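Local coordinates for De novo designed protein CA01 (Synthetic construct, PDB 5E6G), which is a computationally designed all-helical protein with no known natural function, apparently built to test design strategies inspired by evolution, at residues R61-A66 against P97-L102; R104-E109 against A125-F130; N43-A48 against E55-Y60; Q32-I37 against L65-A70. All coordinates share one frame; numbering follows the deposited sequence.

Interaction 1. Residues R61-A66 against P97-L102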
loop_
_atom_site.group_PDB
_atom_site.type_symbol
_atom_site.label_atom_id
_atom_site.label_comp_id
_atom_site.label_asym_id
_atom_site.label_seq_id
_atom_site.Cartn_x
_atom_site.Cartn_y
_atom_site.Cartn_z
ATOM N N ARG A 61 -2.500 10.727 2.000
ATOM C CA ARG A 61 -1.296 10.794 2.820
ATOM C C ARG A 61 -1.085 9.490 3.590
ATOM O O ARG A 61 0.041 9.014 3.712
ATOM C CB ARG A 61 -1.375 11.981 3.782
ATOM C CG ARG A 61 -1.062 13.316 3.119
ATOM C CD ARG A 61 -1.266 14.492 4.058
ATOM N NE ARG A 61 -0.813 15.744 3.452
ATOM C CZ ARG A 61 0.390 16.282 3.634
ATOM N NH1 ARG A 61 1.284 15.695 4.418
ATOM N NH2 ARG A 61 0.702 17.421 3.031
ATOM N N ILE A 62 -2.167 8.911 4.101
ATOM C CA ILE A 62 -2.089 7.628 4.795
ATOM C C ILE A 62 -1.685 6.525 3.820
ATOM O O ILE A 62 -0.845 5.682 4.138
ATOM C CB ILE A 62 -3.426 7.259 5.467
ATOM C CG1 ILE A 62 -3.761 8.276 6.559
ATOM C CG2 ILE A 62 -3.360 5.851 6.069
ATOM C CD1 ILE A 62 -5.156 8.131 7.139
ATOM N N ALA A 63 -2.285 6.539 2.633
ATOM C CA ALA A 63 -1.963 5.567 1.593
ATOM C C ALA A 63 -0.499 5.674 1.180
ATOM O O ALA A 63 0.124 4.682 0.794
ATOM C CB ALA A 63 -2.871 5.764 0.386
ATOM N N TYR A 64 0.041 6.886 1.254
ATOM C CA TYR A 64 1.442 7.128 0.935
ATOM C C TYR A 64 2.346 6.436 1.954
ATOM O O TYR A 64 3.327 5.793 1.588
ATOM C CB TYR A 64 1.730 8.631 0.899
ATOM C CG TYR A 64 3.129 8.988 0.453
ATOM C CD1 TYR A 64 4.173 9.057 1.365
ATOM C CD2 TYR A 64 3.402 9.267 -0.879
ATOM C CE1 TYR A 64 5.452 9.386 0.960
ATOM C CE2 TYR A 64 4.677 9.598 -1.292
ATOM C CZ TYR A 64 5.698 9.657 -0.369
ATOM O OH TYR A 64 6.970 9.986 -0.778
ATOM N N LEU A 65 2.000 6.571 3.230
ATOM C CA LEU A 65 2.762 5.941 4.301
ATOM C C LEU A 65 2.722 4.422 4.171
ATOM O O LEU A 65 3.721 3.744 4.418
ATOM C CB LEU A 65 2.220 6.360 5.669
ATOM C CG LEU A 65 2.278 7.849 6.021
ATOM C CD1 LEU A 65 1.688 8.084 7.406
ATOM C CD2 LEU A 65 3.696 8.392 5.945
ATOM N N ALA A 66 1.565 3.894 3.781
ATOM C CA ALA A 66 1.394 2.453 3.616
ATOM C C ALA A 66 2.304 1.921 2.513
ATOM O O ALA A 66 3.046 0.955 2.715
ATOM C CB ALA A 66 -0.060 2.124 3.309
ATOM N N PRO A 97 -5.662 3.012 12.660
ATOM C CA PRO A 97 -5.994 1.597 12.864
ATOM C C PRO A 97 -7.093 1.078 11.937
ATOM O O PRO A 97 -7.154 -0.128 11.693
ATOM C CB PRO A 97 -6.449 1.554 14.326
ATOM C CG PRO A 97 -6.939 2.924 14.615
ATOM C CD PRO A 97 -6.119 3.857 13.777
ATOM N N HIS A 98 -7.945 1.963 11.431
ATOM C CA HIS A 98 -9.030 1.542 10.551
ATOM C C HIS A 98 -8.510 1.246 9.147
ATOM O O HIS A 98 -8.841 0.214 8.564
ATOM C CB HIS A 98 -10.128 2.605 10.508
ATOM C CG HIS A 98 -10.855 2.762 11.804
ATOM N ND1 HIS A 98 -11.536 1.722 12.408
ATOM C CD2 HIS A 98 -11.008 3.830 12.623
ATOM C CE1 HIS A 98 -12.076 2.145 13.533
ATOM N NE2 HIS A 98 -11.771 3.424 13.689
ATOM N N TYR A 99 -7.694 2.148 8.610
ATOM C CA TYR A 99 -6.993 1.882 7.360
ATOM C C TYR A 99 -6.146 0.619 7.508
ATOM O O TYR A 99 -6.079 -0.206 6.596
ATOM C CB TYR A 99 -6.111 3.070 6.961
ATOM C CG TYR A 99 -5.361 2.866 5.659
ATOM C CD1 TYR A 99 -4.188 2.125 5.620
ATOM C CD2 TYR A 99 -5.826 3.416 4.471
ATOM C CE1 TYR A 99 -3.502 1.930 4.438
ATOM C CE2 TYR A 99 -5.143 3.231 3.283
ATOM C CZ TYR A 99 -3.982 2.485 3.272
ATOM O OH TYR A 99 -3.298 2.290 2.095
ATOM N N ALA A 100 -5.514 0.476 8.671
ATOM C CA ALA A 100 -4.609 -0.638 8.941
ATOM C C ALA A 100 -5.300 -1.997 8.841
ATOM O O ALA A 100 -4.744 -2.940 8.274
ATOM C CB ALA A 100 -3.983 -0.474 10.320
ATOM N N GLU A 101 -6.507 -2.105 9.387
ATOM C CA GLU A 101 -7.230 -3.373 9.362
ATOM C C GLU A 101 -7.759 -3.690 7.967
ATOM O O GLU A 101 -7.756 -4.849 7.549
ATOM C CB GLU A 101 -8.381 -3.362 10.370
ATOM C CG GLU A 101 -7.937 -3.447 11.828
ATOM C CD GLU A 101 -6.943 -4.568 12.083
ATOM O OE1 GLU A 101 -7.215 -5.715 11.668
ATOM O OE2 GLU A 101 -5.882 -4.297 12.688
ATOM N N LEU A 102 -8.213 -2.666 7.250
ATOM C CA LEU A 102 -8.632 -2.839 5.864
ATOM C C LEU A 102 -7.436 -3.253 5.020
ATOM O O LEU A 102 -7.532 -4.135 4.164
ATOM C CB LEU A 102 -9.245 -1.552 5.312
ATOM C CG LEU A 102 -10.637 -1.169 5.813
ATOM C CD1 LEU A 102 -11.027 0.198 5.272
ATOM C CD2 LEU A 102 -11.667 -2.214 5.414
#

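Interaction 2. Residues R104-E109 against A125-F130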
loop_
_atom_site.group_PDB
_atom_site.type_symbol
_atom_site.label_atom_id
_atom_site.label_comp_id
_atom_site.label_asym_id
_atom_site.label_seq_id
_atom_site.Cartn_x
_atom_site.Cartn_y
_atom_site.Cartn_z
ATOM N N ARG A 104 -4.803 -4.793 6.142
ATOM C CA ARG A 104 -4.423 -6.146 6.545
ATOM C C ARG A 104 -5.315 -7.205 5.904
ATOM O O ARG A 104 -4.824 -8.176 5.327
ATOM C CB ARG A 104 -4.483 -6.287 8.067
ATOM C CG ARG A 104 -3.853 -7.573 8.589
ATOM C CD ARG A 104 -4.333 -7.906 9.992
ATOM N NE ARG A 104 -4.008 -6.858 10.956
ATOM C CZ ARG A 104 -2.831 -6.732 11.561
ATOM N NH1 ARG A 104 -1.845 -7.581 11.300
ATOM N NH2 ARG A 104 -2.634 -5.746 12.426
ATOM N N ALA A 105 -6.626 -7.017 6.019
ATOM C CA ALA A 105 -7.589 -7.987 5.508
ATOM C C ALA A 105 -7.484 -8.118 3.991
ATOM O O ALA A 105 -7.502 -9.225 3.454
ATOM C CB ALA A 105 -9.001 -7.590 5.910
ATOM N N LYS A 106 -7.373 -6.985 3.307
ATOM C CA LYS A 106 -7.229 -6.984 1.856
ATOM C C LYS A 106 -5.891 -7.589 1.444
ATOM O O LYS A 106 -5.811 -8.339 0.468
ATOM C CB LYS A 106 -7.354 -5.564 1.304
ATOM C CG LYS A 106 -7.263 -5.471 -0.215
ATOM C CD LYS A 106 -8.363 -6.273 -0.895
ATOM C CE LYS A 106 -8.358 -6.057 -2.400
ATOM N NZ LYS A 106 -9.532 -6.693 -3.061
ATOM N N GLY A 107 -4.842 -7.255 2.188
ATOM C CA GLY A 107 -3.520 -7.783 1.916
ATOM C C GLY A 107 -3.503 -9.300 1.939
ATOM O O GLY A 107 -2.989 -9.934 1.021
ATOM N N GLU A 108 -4.076 -9.876 2.992
ATOM C CA GLU A 108 -4.163 -11.327 3.129
ATOM C C GLU A 108 -4.904 -11.939 1.948
ATOM O O GLU A 108 -4.541 -13.007 1.457
ATOM C CB GLU A 108 -4.864 -11.698 4.437
ATOM C CG GLU A 108 -4.048 -11.384 5.679
ATOM C CD GLU A 108 -4.843 -11.545 6.958
ATOM O OE1 GLU A 108 -5.977 -12.062 6.897
ATOM O OE2 GLU A 108 -4.333 -11.148 8.027
ATOM N N GLU A 109 -5.942 -11.246 1.497
ATOM C CA GLU A 109 -6.731 -11.691 0.357
ATOM C C GLU A 109 -5.910 -11.594 -0.925
ATOM O O GLU A 109 -5.973 -12.475 -1.780
ATOM C CB GLU A 109 -8.011 -10.856 0.245
ATOM C CG GLU A 109 -9.099 -11.480 -0.616
ATOM C CD GLU A 109 -10.451 -10.805 -0.440
ATOM O OE1 GLU A 109 -10.694 -10.207 0.631
ATOM O OE2 GLU A 109 -11.273 -10.875 -1.376
ATOM N N ALA A 125 0.098 -4.421 -5.854
ATOM C CA ALA A 125 0.530 -3.161 -5.262
ATOM C C ALA A 125 -0.599 -2.135 -5.234
ATOM O O ALA A 125 -0.843 -1.502 -4.209
ATOM C CB ALA A 125 1.726 -2.606 -6.022
ATOM N N ARG A 126 -1.290 -1.978 -6.359
ATOM C CA ARG A 126 -2.340 -0.970 -6.474
ATOM C C ARG A 126 -3.513 -1.258 -5.545
ATOM O O ARG A 126 -3.932 -0.393 -4.777
ATOM C CB ARG A 126 -2.833 -0.876 -7.917
ATOM C CG ARG A 126 -1.791 -0.330 -8.871
ATOM C CD ARG A 126 -2.411 0.222 -10.138
ATOM N NE ARG A 126 -1.417 0.928 -10.942
ATOM C CZ ARG A 126 -1.005 2.169 -10.701
ATOM N NH1 ARG A 126 -1.499 2.854 -9.676
ATOM N NH2 ARG A 126 -0.096 2.728 -11.486
ATOM N N GLN A 127 -4.035 -2.476 -5.610
ATOM C CA GLN A 127 -5.189 -2.852 -4.802
ATOM C C GLN A 127 -4.865 -2.852 -3.309
ATOM O O GLN A 127 -5.728 -2.563 -2.480
ATOM C CB GLN A 127 -5.705 -4.225 -5.231
ATOM C CG GLN A 127 -6.351 -4.210 -6.608
ATOM C CD GLN A 127 -6.801 -5.580 -7.064
ATOM O OE1 GLN A 127 -7.214 -6.413 -6.257
ATOM N NE2 GLN A 127 -6.719 -5.823 -8.366
ATOM N N LEU A 128 -3.621 -3.174 -2.971
ATOM C CA LEU A 128 -3.188 -3.191 -1.578
ATOM C C LEU A 128 -3.243 -1.788 -0.983
ATOM O O LEU A 128 -3.722 -1.593 0.134
ATOM C CB LEU A 128 -1.771 -3.762 -1.466
ATOM C CG LEU A 128 -1.155 -3.827 -0.067
ATOM C CD1 LEU A 128 -1.870 -4.862 0.788
ATOM C CD2 LEU A 128 0.334 -4.130 -0.152
ATOM N N VAL A 129 -2.766 -0.812 -1.745
ATOM C CA VAL A 129 -2.664 0.559 -1.264
ATOM C C VAL A 129 -3.991 1.313 -1.379
ATOM O O VAL A 129 -4.367 2.058 -0.472
ATOM C CB VAL A 129 -1.565 1.329 -2.040
ATOM C CG1 VAL A 129 -1.544 2.807 -1.655
ATOM C CG2 VAL A 129 -0.207 0.703 -1.784
ATOM N N PHE A 130 -4.702 1.113 -2.485
ATOM C CA PHE A 130 -5.855 1.955 -2.806
ATOM C C PHE A 130 -7.186 1.443 -2.260
ATOM O O PHE A 130 -8.085 2.239 -1.993
ATOM C CB PHE A 130 -5.965 2.130 -4.323
ATOM C CG PHE A 130 -4.976 3.111 -4.887
ATOM C CD1 PHE A 130 -5.233 4.470 -4.841
ATOM C CD2 PHE A 130 -3.792 2.678 -5.458
ATOM C CE1 PHE A 130 -4.329 5.378 -5.355
ATOM C CE2 PHE A 130 -2.884 3.580 -5.975
ATOM C CZ PHE A 130 -3.152 4.932 -5.923
#

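Interaction 3. Residues N43-A48 against E55-Y60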
loop_
_atom_site.group_PDB
_atom_site.type_symbol
_atom_site.label_atom_id
_atom_site.label_comp_id
_atom_site.label_asym_id
_atom_site.label_seq_id
_atom_site.Cartn_x
_atom_site.Cartn_y
_atom_site.Cartn_z
ATOM N N ASN A 43 1.185 13.484 -6.300
ATOM C CA ASN A 43 0.389 14.390 -7.116
ATOM C C ASN A 43 -1.026 14.525 -6.563
ATOM O O ASN A 43 -1.540 15.634 -6.425
ATOM C CB ASN A 43 0.344 13.903 -8.565
ATOM C CG ASN A 43 -0.032 15.007 -9.541
ATOM O OD1 ASN A 43 0.429 16.141 -9.421
ATOM N ND2 ASN A 43 -0.878 14.677 -10.508
ATOM N N GLU A 44 -1.648 13.393 -6.242
ATOM C CA GLU A 44 -3.000 13.386 -5.690
ATOM C C GLU A 44 -3.066 14.202 -4.403
ATOM O O GLU A 44 -4.083 14.827 -4.105
ATOM C CB GLU A 44 -3.468 11.954 -5.422
ATOM C CG GLU A 44 -3.544 11.068 -6.658
ATOM C CD GLU A 44 -4.608 11.514 -7.648
ATOM O OE1 GLU A 44 -5.482 12.324 -7.272
ATOM O OE2 GLU A 44 -4.566 11.050 -8.807
ATOM N N ILE A 45 -1.977 14.189 -3.642
ATOM C CA ILE A 45 -1.891 14.970 -2.414
ATOM C C ILE A 45 -1.796 16.458 -2.751
ATOM O O ILE A 45 -2.433 17.289 -2.103
ATOM C CB ILE A 45 -0.681 14.533 -1.553
ATOM C CG1 ILE A 45 -0.964 13.171 -0.913
ATOM C CG2 ILE A 45 -0.383 15.554 -0.456
ATOM C CD1 ILE A 45 0.249 12.511 -0.277
ATOM N N GLU A 46 -1.002 16.787 -3.766
ATOM C CA GLU A 46 -0.873 18.167 -4.223
ATOM C C GLU A 46 -2.217 18.705 -4.703
ATOM O O GLU A 46 -2.655 19.772 -4.275
ATOM C CB GLU A 46 0.162 18.271 -5.348
ATOM C CG GLU A 46 1.605 18.162 -4.884
ATOM C CD GLU A 46 2.582 18.068 -6.042
ATOM O OE1 GLU A 46 3.725 17.612 -5.822
ATOM O OE2 GLU A 46 2.209 18.450 -7.171
ATOM N N ILE A 47 -2.862 17.954 -5.592
ATOM C CA ILE A 47 -4.153 18.342 -6.150
ATOM C C ILE A 47 -5.195 18.528 -5.050
ATOM O O ILE A 47 -5.934 19.512 -5.045
ATOM C CB ILE A 47 -4.663 17.291 -7.164
ATOM C CG1 ILE A 47 -3.711 17.209 -8.359
ATOM C CG2 ILE A 47 -6.079 17.635 -7.638
ATOM C CD1 ILE A 47 -4.054 16.120 -9.365
ATOM N N ALA A 48 -5.251 17.576 -4.124
ATOM C CA ALA A 48 -6.224 17.621 -3.040
ATOM C C ALA A 48 -5.985 18.830 -2.141
ATOM O O ALA A 48 -6.929 19.479 -1.691
ATOM C CB ALA A 48 -6.164 16.337 -2.227
ATOM N N GLU A 55 -10.001 16.119 3.632
ATOM C CA GLU A 55 -10.392 14.728 3.833
ATOM C C GLU A 55 -9.724 13.835 2.795
ATOM O O GLU A 55 -9.200 12.768 3.115
ATOM C CB GLU A 55 -11.916 14.593 3.763
ATOM C CG GLU A 55 -12.447 13.196 4.073
ATOM C CD GLU A 55 -12.623 12.309 2.844
ATOM O OE1 GLU A 55 -12.447 12.787 1.701
ATOM O OE2 GLU A 55 -12.946 11.117 3.031
ATOM N N ARG A 56 -9.731 14.296 1.550
ATOM C CA ARG A 56 -9.107 13.578 0.449
ATOM C C ARG A 56 -7.588 13.561 0.596
ATOM O O ARG A 56 -6.945 12.538 0.354
ATOM C CB ARG A 56 -9.504 14.225 -0.876
ATOM C CG ARG A 56 -9.197 13.406 -2.116
ATOM C CD ARG A 56 -9.995 13.930 -3.299
ATOM N NE ARG A 56 -11.433 13.866 -3.042
ATOM C CZ ARG A 56 -12.178 12.773 -3.184
ATOM N NH1 ARG A 56 -11.636 11.632 -3.591
ATOM N NH2 ARG A 56 -13.477 12.824 -2.920
ATOM N N GLU A 57 -7.022 14.699 0.988
ATOM C CA GLU A 57 -5.576 14.817 1.152
ATOM C C GLU A 57 -5.062 13.847 2.212
ATOM O O GLU A 57 -4.101 13.119 1.977
ATOM C CB GLU A 57 -5.189 16.252 1.526
ATOM C CG GLU A 57 -3.691 16.475 1.608
ATOM C CD GLU A 57 -3.313 17.907 1.977
ATOM O OE1 GLU A 57 -4.176 18.797 1.839
ATOM O OE2 GLU A 57 -2.148 18.133 2.387
ATOM N N ASP A 58 -5.712 13.843 3.372
ATOM C CA ASP A 58 -5.323 12.967 4.470
ATOM C C ASP A 58 -5.343 11.501 4.050
ATOM O O ASP A 58 -4.407 10.754 4.333
ATOM C CB ASP A 58 -6.246 13.174 5.673
ATOM C CG ASP A 58 -6.103 14.552 6.289
ATOM O OD1 ASP A 58 -5.109 15.244 5.984
ATOM O OD2 ASP A 58 -6.982 14.939 7.086
ATOM N N ARG A 59 -6.413 11.101 3.371
ATOM C CA ARG A 59 -6.561 9.725 2.916
ATOM C C ARG A 59 -5.402 9.313 2.013
ATOM O O ARG A 59 -4.853 8.219 2.156
ATOM C CB ARG A 59 -7.894 9.551 2.186
ATOM C CG ARG A 59 -9.106 9.553 3.109
ATOM C CD ARG A 59 -10.398 9.735 2.327
ATOM N NE ARG A 59 -10.532 8.743 1.265
ATOM C CZ ARG A 59 -11.287 8.895 0.181
ATOM N NH1 ARG A 59 -11.985 10.009 -0.004
ATOM N NH2 ARG A 59 -11.337 7.931 -0.727
ATOM N N TYR A 60 -5.021 10.192 1.091
ATOM C CA TYR A 60 -3.906 9.907 0.193
ATOM C C TYR A 60 -2.570 9.934 0.938
ATOM O O TYR A 60 -1.623 9.248 0.554
ATOM C CB TYR A 60 -3.874 10.906 -0.965
ATOM C CG TYR A 60 -4.764 10.533 -2.131
ATOM C CD1 TYR A 60 -4.595 9.328 -2.796
ATOM C CD2 TYR A 60 -5.760 11.393 -2.578
ATOM C CE1 TYR A 60 -5.398 8.980 -3.864
ATOM C CE2 TYR A 60 -6.572 11.052 -3.653
ATOM C CZ TYR A 60 -6.382 9.844 -4.289
ATOM O OH TYR A 60 -7.171 9.491 -5.356
#

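Interaction 4. Residues Q32-I37 against L65-A70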
loop_
_atom_site.group_PDB
_atom_site.type_symbol
_atom_site.label_atom_id
_atom_site.label_comp_id
_atom_site.label_asym_id
_atom_site.label_seq_id
_atom_site.Cartn_x
_atom_site.Cartn_y
_atom_site.Cartn_z
ATOM N N GLN A 32 8.685 -2.002 -7.664
ATOM C CA GLN A 32 8.679 -1.089 -8.800
ATOM C C GLN A 32 7.307 -0.445 -8.970
ATOM O O GLN A 32 7.202 0.748 -9.252
ATOM C CB GLN A 32 9.081 -1.827 -10.076
ATOM C CG GLN A 32 10.561 -2.160 -10.145
ATOM C CD GLN A 32 10.887 -3.153 -11.243
ATOM O OE1 GLN A 32 9.995 -3.667 -11.917
ATOM N NE2 GLN A 32 12.173 -3.429 -11.427
ATOM N N ALA A 33 6.258 -1.243 -8.795
ATOM C CA ALA A 33 4.894 -0.733 -8.854
ATOM C C ALA A 33 4.662 0.286 -7.745
ATOM O O ALA A 33 4.003 1.298 -7.952
ATOM C CB ALA A 33 3.895 -1.871 -8.748
ATOM N N LEU A 34 5.214 0.015 -6.568
ATOM C CA LEU A 34 5.054 0.913 -5.430
ATOM C C LEU A 34 5.786 2.236 -5.647
ATOM O O LEU A 34 5.369 3.271 -5.126
ATOM C CB LEU A 34 5.553 0.240 -4.150
ATOM C CG LEU A 34 4.643 -0.855 -3.588
ATOM C CD1 LEU A 34 5.410 -1.738 -2.617
ATOM C CD2 LEU A 34 3.418 -0.248 -2.911
ATOM N N GLU A 35 6.873 2.200 -6.411
ATOM C CA GLU A 35 7.639 3.412 -6.699
ATOM C C GLU A 35 6.801 4.434 -7.459
ATOM O O GLU A 35 6.754 5.605 -7.086
ATOM C CB GLU A 35 8.900 3.083 -7.502
ATOM C CG GLU A 35 10.132 2.838 -6.651
ATOM C CD GLU A 35 11.405 2.789 -7.474
ATOM O OE1 GLU A 35 11.987 3.863 -7.734
ATOM O OE2 GLU A 35 11.821 1.677 -7.864
ATOM N N LYS A 36 6.143 3.988 -8.526
ATOM C CA LYS A 36 5.333 4.885 -9.341
ATOM C C LYS A 36 4.070 5.294 -8.584
ATOM O O LYS A 36 3.611 6.428 -8.703
ATOM C CB LYS A 36 4.978 4.228 -10.682
ATOM C CG LYS A 36 3.826 3.240 -10.632
ATOM C CD LYS A 36 4.025 2.100 -11.617
ATOM C CE LYS A 36 2.804 1.193 -11.680
ATOM N NZ LYS A 36 2.170 0.988 -10.346
ATOM N N ILE A 37 3.526 4.369 -7.796
ATOM C CA ILE A 37 2.346 4.638 -6.978
ATOM C C ILE A 37 2.606 5.784 -6.005
ATOM O O ILE A 37 1.772 6.674 -5.845
ATOM C CB ILE A 37 1.911 3.377 -6.190
ATOM C CG1 ILE A 37 1.222 2.384 -7.125
ATOM C CG2 ILE A 37 0.957 3.740 -5.050
ATOM C CD1 ILE A 37 1.002 1.003 -6.520
ATOM N N LEU A 65 2.000 6.571 3.230
ATOM C CA LEU A 65 2.762 5.941 4.301
ATOM C C LEU A 65 2.722 4.422 4.171
ATOM O O LEU A 65 3.721 3.744 4.418
ATOM C CB LEU A 65 2.220 6.360 5.669
ATOM C CG LEU A 65 2.278 7.849 6.021
ATOM C CD1 LEU A 65 1.688 8.084 7.406
ATOM C CD2 LEU A 65 3.696 8.392 5.945
ATOM N N ALA A 66 1.565 3.894 3.781
ATOM C CA ALA A 66 1.394 2.453 3.616
ATOM C C ALA A 66 2.304 1.921 2.513
ATOM O O ALA A 66 3.046 0.955 2.715
ATOM C CB ALA A 66 -0.060 2.124 3.309
ATOM N N ALA A 67 2.246 2.563 1.350
ATOM C CA ALA A 67 3.049 2.162 0.200
ATOM C C ALA A 67 4.535 2.288 0.503
ATOM O O ALA A 67 5.345 1.478 0.053
ATOM C CB ALA A 67 2.688 3.003 -1.019
ATOM N N LEU A 68 4.882 3.317 1.268
ATOM C CA LEU A 68 6.269 3.592 1.610
ATOM C C LEU A 68 6.825 2.496 2.514
ATOM O O LEU A 68 7.884 1.936 2.243
ATOM C CB LEU A 68 6.387 4.957 2.290
ATOM C CG LEU A 68 7.789 5.421 2.689
ATOM C CD1 LEU A 68 8.702 5.522 1.479
ATOM C CD2 LEU A 68 7.707 6.757 3.408
ATOM N N GLU A 69 6.099 2.191 3.584
ATOM C CA GLU A 69 6.513 1.148 4.511
ATOM C C GLU A 69 6.539 -0.217 3.827
ATOM O O GLU A 69 7.453 -1.012 4.049
ATOM C CB GLU A 69 5.582 1.113 5.725
ATOM C CG GLU A 69 5.928 0.046 6.756
ATOM C CD GLU A 69 7.272 0.279 7.427
ATOM O OE1 GLU A 69 7.898 1.336 7.187
ATOM O OE2 GLU A 69 7.701 -0.601 8.201
ATOM N N ALA A 70 5.533 -0.487 3.001
ATOM C CA ALA A 70 5.481 -1.735 2.251
ATOM C C ALA A 70 6.713 -1.860 1.369
ATOM O O ALA A 70 7.318 -2.929 1.265
ATOM C CB ALA A 70 4.218 -1.801 1.413
#

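Interaction 1. Residues R61-A66 against P97-L102
Ile62 and Tyr99 lie opposite each other with CA atoms 8.0 Å apart, where the short helical segments 61-66 and 97-102 cross at -52° with their axes 11.2 Å from each other at closest approach. The contact belongs to a compact bundle of five helices and joins helix 54-75 to helix 97-115. At this wide spacing a single large side chain spans the interval: Tyr99 has CG anti to its own amide nitrogen (chi1 -179°), which sends the ring across to the other helix. The two side chains pass in opposite directions, and the CG2 methyl of Ile62 rests over one ring face in a CH-pi contact, 3.8 Å from the centroid of the Tyr99 ring and 18° off its normal. Further out, the small residues Ala63 and Ala66 receive the phenol end, with Ala63 CA 3.6 Å from Tyr99 OH. Tyr99 is buried, and its hydroxyl is satisfied by a hydrogen bond with the carbonyl oxygen of Val129, on helix 121-130. Leu91 of helix 80-93 touches both Ala66 and Tyr99. Meeting the ring obliquely, the methyl CB of Ala66 lies 3.6 Å from Tyr99 CE1 and 3.5 Å from Tyr99 OH.

Interaction 2. Residues R104-E109 against A125-F130
The carboxamide of Gln127 is the flat group that meets the opposite helix, and it does so through its oxygen: OE1 lies 4.0 Å from Lys106 NZ, too far for a hydrogen bond, and the methylene CE of the same lysine is equally near. The edge of the Phe130 ring meets Arg126 C in the ring plane, while the ring packs on Tyr60 of helix 54-75. Lys106 reaches over at a slant to Gln127. Its first torsion, with CG anti to the amide nitrogen, puts Lys106 CG 4.0 Å from Gln127 O, and the bend at chi2 (60°) turns CE and NZ toward Gln127 OE1; the ammonium group makes a cation-pi contact with Tyr131. Deeper in, Leu128 CD1 comes within 3.5 Å of Gly107 CA. Here the two backbones are close, with the CA atoms of Gly107 and Leu128 5.8 Å apart, and a beta carbon modelled on Gly107 would fit only tightly beside that leucine methyl. Phe103 and Leu110, also on helix 97-115, touch Leu128 as well. Close helix packing at a glycine, with a leucine methyl on bare backbone, joins the last two helices of the alpha-helical bundle.

Interaction 3. Residues N43-A48 against E55-Y60
Ala48 and Glu57 bring their CA atoms to 5.1 Å where segments 43-48 and 55-60 run almost antiparallel, at 163°, with axes 8.4 Å apart at closest approach. This is the turn end of a helical hairpin, and the close spacing is consistent with the small residue at Ala48: its methyl CB reaches 3.7 Å from Glu57 N, packing on the backbone of the partner helix. Nearer the other end of the contact, Tyr60 lays its ring against Glu44. The CB of Glu44 stands over the ring centre, 3.5 Å from the Tyr60 centroid and 5° off the normal, a well-centred CH-pi contact. A bend at chi2 then carries the glutamate along the ring, its carboxylate 28° from parallel to it. At the root of the tyrosine, Ile45 CG1 packs 3.7 Å from Tyr60 CB, the two side chains sliding past each other in opposite directions, and Ile45 CG2 meets the aliphatic stem of Glu57, whose carboxylate forms a salt bridge with Arg61. With an alanine at Tyr60 the aromatic face is gone, and Glu44 CB would probably be left facing a gap between the helices. Away from the seam, Arg59 NH1 and Glu55 OE1, one turn apart, form a salt bridge of 3.3 Å. The hairpin is not isolated: Leu41 of helix 24-50 adds to the packing of Tyr60, and Phe130 brings helix 121-130 against the same ring.

Interaction 4. Residues Q32-I37 against L65-A70
Apolar packing makes up the whole of the cross-contact between Leu34 and the alanines Ala67 and Ala70. Leu34 sets one methyl against each: CD2 touches Ala67 CB at 3.8 Å, and CD1 lies 4.2 Å from Ala70 CB. A chi1 of -74°, with CG anti to the carbonyl carbon, points this fork at the partner helix. Ile37 adds a looser touch, CG2 to Ala67 CB at 4.4 Å. Replacing Leu34 by an alanine removes both branches and would probably leave the methyls of Ala67 and Ala70 without their main apolar partner across this seam. No hydrogen bond crosses between the segments; the side-chain bond present lies within segment 32-37. Lys36 NZ curls back to Ala33 O at 3.0 Å, approaching at 112° to the C=O bond, while Ile37 N reaches the same oxygen from the opposite face of the carbonyl plane. Nearby, Arg126 NH2 of helix 121-130 comes close to the lysine ammonium, a pairing of like charges. The segment axes lie 9.6 Å apart at closest approach, and Val129 also packs on Ala67. A leucine packed on alanines one turn apart thus joins the roughly antiparallel helices 24-50 and 54-75 in the interior of this alpha-helical bundle.

Overall arrangement
Helix 54-75 is the common thread: interactions 3, 1 and 4 follow one another along it, pairing it with helix 24-50 at both ends of this series and with helix 97-115 between. Interaction 2 joins helix 97-115, which it shares with interaction 1, to the terminal helix 121-130. The centres of interactions 1 and 2 are about 10 Å apart, those of 2 and 3 about 19 Å. Along the chain the hairpin contact of interaction 3 falls between the two segments of interaction 4, and interaction 2 closes last. Helix 121-130 ties the set together: Val129 CG1 packs 3.5 Å from Ala63 O, and Ala125 packs on Ala33 and Ile37, consistent with a shared interior in which this helix lies against helices 24-50, 54-75 and 97-115.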